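Local coordinates for SAM-dependent methyltransferase (Anabaena variabilis ATCC 29413, PDB 3GGD), which binds S-adenosyl-L-homocysteine and probably transfers a methyl group from S-adenosylmethionine to a substrate that remains unidentified, at residues F73-F78 / N98-I103. Sequence-based numbering, arbitrary orientation.
Sequences FLSQFF and NTAANI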
loop_
_atom_site.group_PDB
_atom_site.type_symbol
_atom_site.label_atom_id
_atom_site.label_comp_id
_atom_site.label_asym_id
_atom_site.label_seq_id
_atom_site.Cartn_x
_atom_site.Cartn_y
_atom_site.Cartn_z
ATOM N N PHE A 73 -7.974 12.446 -1.705
ATOM C CA PHE A 73 -8.597 12.407 -3.004
ATOM C C PHE A 73 -9.801 11.430 -3.015
ATOM O O PHE A 73 -10.893 11.756 -3.479
ATOM C CB PHE A 73 -7.538 12.091 -4.076
ATOM C CG PHE A 73 -8.103 11.811 -5.441
ATOM C CD1 PHE A 73 -8.635 10.546 -5.746
ATOM C CD2 PHE A 73 -8.115 12.786 -6.415
ATOM C CE1 PHE A 73 -9.151 10.276 -7.001
ATOM C CE2 PHE A 73 -8.629 12.506 -7.680
ATOM C CZ PHE A 73 -9.142 11.260 -7.960
ATOM N N LEU A 74 -9.601 10.225 -2.511
ATOM C CA LEU A 74 -10.689 9.263 -2.458
ATOM C C LEU A 74 -11.924 9.866 -1.774
ATOM O O LEU A 74 -13.056 9.648 -2.194
ATOM C CB LEU A 74 -10.241 7.988 -1.713
ATOM C CG LEU A 74 -9.238 7.123 -2.481
ATOM C CD1 LEU A 74 -8.729 5.969 -1.589
ATOM C CD2 LEU A 74 -9.841 6.583 -3.830
ATOM N N SER A 75 -11.694 10.672 -0.734
ATOM C CA SER A 75 -12.800 11.211 0.055
ATOM C C SER A 75 -13.584 12.225 -0.742
ATOM O O SER A 75 -14.712 12.528 -0.406
ATOM C CB SER A 75 -12.291 11.848 1.354
ATOM O OG SER A 75 -11.771 13.150 1.141
ATOM N N GLN A 76 -12.982 12.789 -1.779
ATOM C CA GLN A 76 -13.694 13.772 -2.636
ATOM C C GLN A 76 -14.668 13.040 -3.584
ATOM O O GLN A 76 -15.629 13.595 -4.050
ATOM C CB GLN A 76 -12.672 14.667 -3.356
ATOM C CG GLN A 76 -11.985 15.622 -2.340
ATOM C CD GLN A 76 -10.538 16.077 -2.700
ATOM O OE1 GLN A 76 -9.807 15.391 -3.440
ATOM N NE2 GLN A 76 -10.115 17.239 -2.138
ATOM N N PHE A 77 -14.453 11.744 -3.782
ATOM C CA PHE A 77 -15.264 10.957 -4.719
ATOM C C PHE A 77 -16.208 9.964 -4.035
ATOM O O PHE A 77 -17.209 9.613 -4.596
ATOM C CB PHE A 77 -14.331 10.173 -5.696
ATOM C CG PHE A 77 -13.697 11.051 -6.748
ATOM C CD1 PHE A 77 -12.581 11.820 -6.447
ATOM C CD2 PHE A 77 -14.258 11.149 -8.024
ATOM C CE1 PHE A 77 -12.018 12.659 -7.405
ATOM C CE2 PHE A 77 -13.713 11.977 -8.965
ATOM C CZ PHE A 77 -12.598 12.743 -8.671
ATOM N N PHE A 78 -15.857 9.463 -2.856
ATOM C CA PHE A 78 -16.683 8.468 -2.160
ATOM C C PHE A 78 -17.312 9.075 -0.920
ATOM O O PHE A 78 -16.670 9.874 -0.238
ATOM C CB PHE A 78 -15.846 7.266 -1.747
ATOM C CG PHE A 78 -15.436 6.405 -2.883
ATOM C CD1 PHE A 78 -14.301 6.709 -3.632
ATOM C CD2 PHE A 78 -16.183 5.303 -3.226
ATOM C CE1 PHE A 78 -13.909 5.928 -4.694
ATOM C CE2 PHE A 78 -15.800 4.484 -4.309
ATOM C CZ PHE A 78 -14.656 4.816 -5.051
ATOM N N ASN A 98 -4.324 15.834 5.819
ATOM C CA ASN A 98 -5.291 15.270 4.881
ATOM C C ASN A 98 -6.608 14.869 5.542
ATOM O O ASN A 98 -7.088 13.748 5.376
ATOM C CB ASN A 98 -4.643 14.050 4.214
ATOM C CG ASN A 98 -3.559 14.436 3.213
ATOM O OD1 ASN A 98 -3.835 15.154 2.250
ATOM N ND2 ASN A 98 -2.328 13.927 3.411
ATOM N N THR A 99 -7.166 15.768 6.332
ATOM C CA THR A 99 -8.454 15.513 6.975
ATOM C C THR A 99 -9.620 15.935 6.076
ATOM O O THR A 99 -9.468 16.739 5.159
ATOM C CB THR A 99 -8.611 16.325 8.258
ATOM O OG1 THR A 99 -8.352 17.681 7.935
ATOM C CG2 THR A 99 -7.634 15.896 9.295
ATOM N N ALA A 100 -10.784 15.370 6.352
ATOM C CA ALA A 100 -12.027 15.765 5.678
ATOM C C ALA A 100 -13.152 15.261 6.575
ATOM O O ALA A 100 -12.944 14.324 7.349
ATOM C CB ALA A 100 -12.110 15.139 4.318
ATOM N N ALA A 101 -14.319 15.887 6.481
ATOM C CA ALA A 101 -15.502 15.508 7.264
ATOM C C ALA A 101 -15.841 14.039 7.075
ATOM O O ALA A 101 -16.296 13.414 8.002
ATOM C CB ALA A 101 -16.730 16.395 6.887
ATOM N N ASN A 102 -15.595 13.481 5.888
ATOM C CA ASN A 102 -15.957 12.092 5.602
ATOM C C ASN A 102 -14.798 11.119 5.595
ATOM O O ASN A 102 -14.865 10.041 5.000
ATOM C CB ASN A 102 -16.738 11.998 4.282
ATOM C CG ASN A 102 -15.907 12.376 3.090
ATOM O OD1 ASN A 102 -15.040 13.218 3.200
ATOM N ND2 ASN A 102 -16.160 11.744 1.953
ATOM N N ILE A 103 -13.711 11.504 6.242
ATOM C CA ILE A 103 -12.613 10.579 6.469
ATOM C C ILE A 103 -12.452 10.289 7.968
ATOM O O ILE A 103 -12.449 11.211 8.767
ATOM C CB ILE A 103 -11.239 11.136 6.040
ATOM C CG1 ILE A 103 -11.162 11.361 4.521
ATOM C CG2 ILE A 103 -10.120 10.147 6.460
ATOM C CD1 ILE A 103 -9.869 12.144 4.041
HETATM O O HOH W 1 -13.836 15.094 1.091
#
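The side chain of S75, near the end of helix 69-77, presses its CB against I103, with CB to CG1 at 3.4 Å, tighter than ordinary carbon contact. I103 CD1 lies alongside, 3.6 Å from S75 OG, and A100 adds its methyl beside the same hydroxyl, CB to OG 3.8 Å. That hydroxyl hydrogen-bonds back to K72 O of its own helix. The amide of N102 reaches the helix backbone: ND2 donates to S75 O over 2.9 Å, nearly straight at 174°. The acceptor lies 3° out of the amide plane, and the N-H meets a lone pair in the carbonyl plane. N102 CG sits between its backbone N and carbonyl carbon, chi1 66°, which directs the amide at the helix end; ND2 also donates to P79 O. On the other branch, a water bridges by donating to both N102 OD1 and S75 OG (2.8 Å to the latter). With an alanine at N102, S75 O and P79 O would probably lose their amide donor and the water one acceptor. In this Rossmann-like methyltransferase fold, the contact joins helix 69-77 to the type I turn A100-I103 leading into edge strand 103-107. Its chemistry implies a directional link, in which one amide donates to the main-chain carbonyls of S75 and P79 beside the tight carbon contact of S75 with I103.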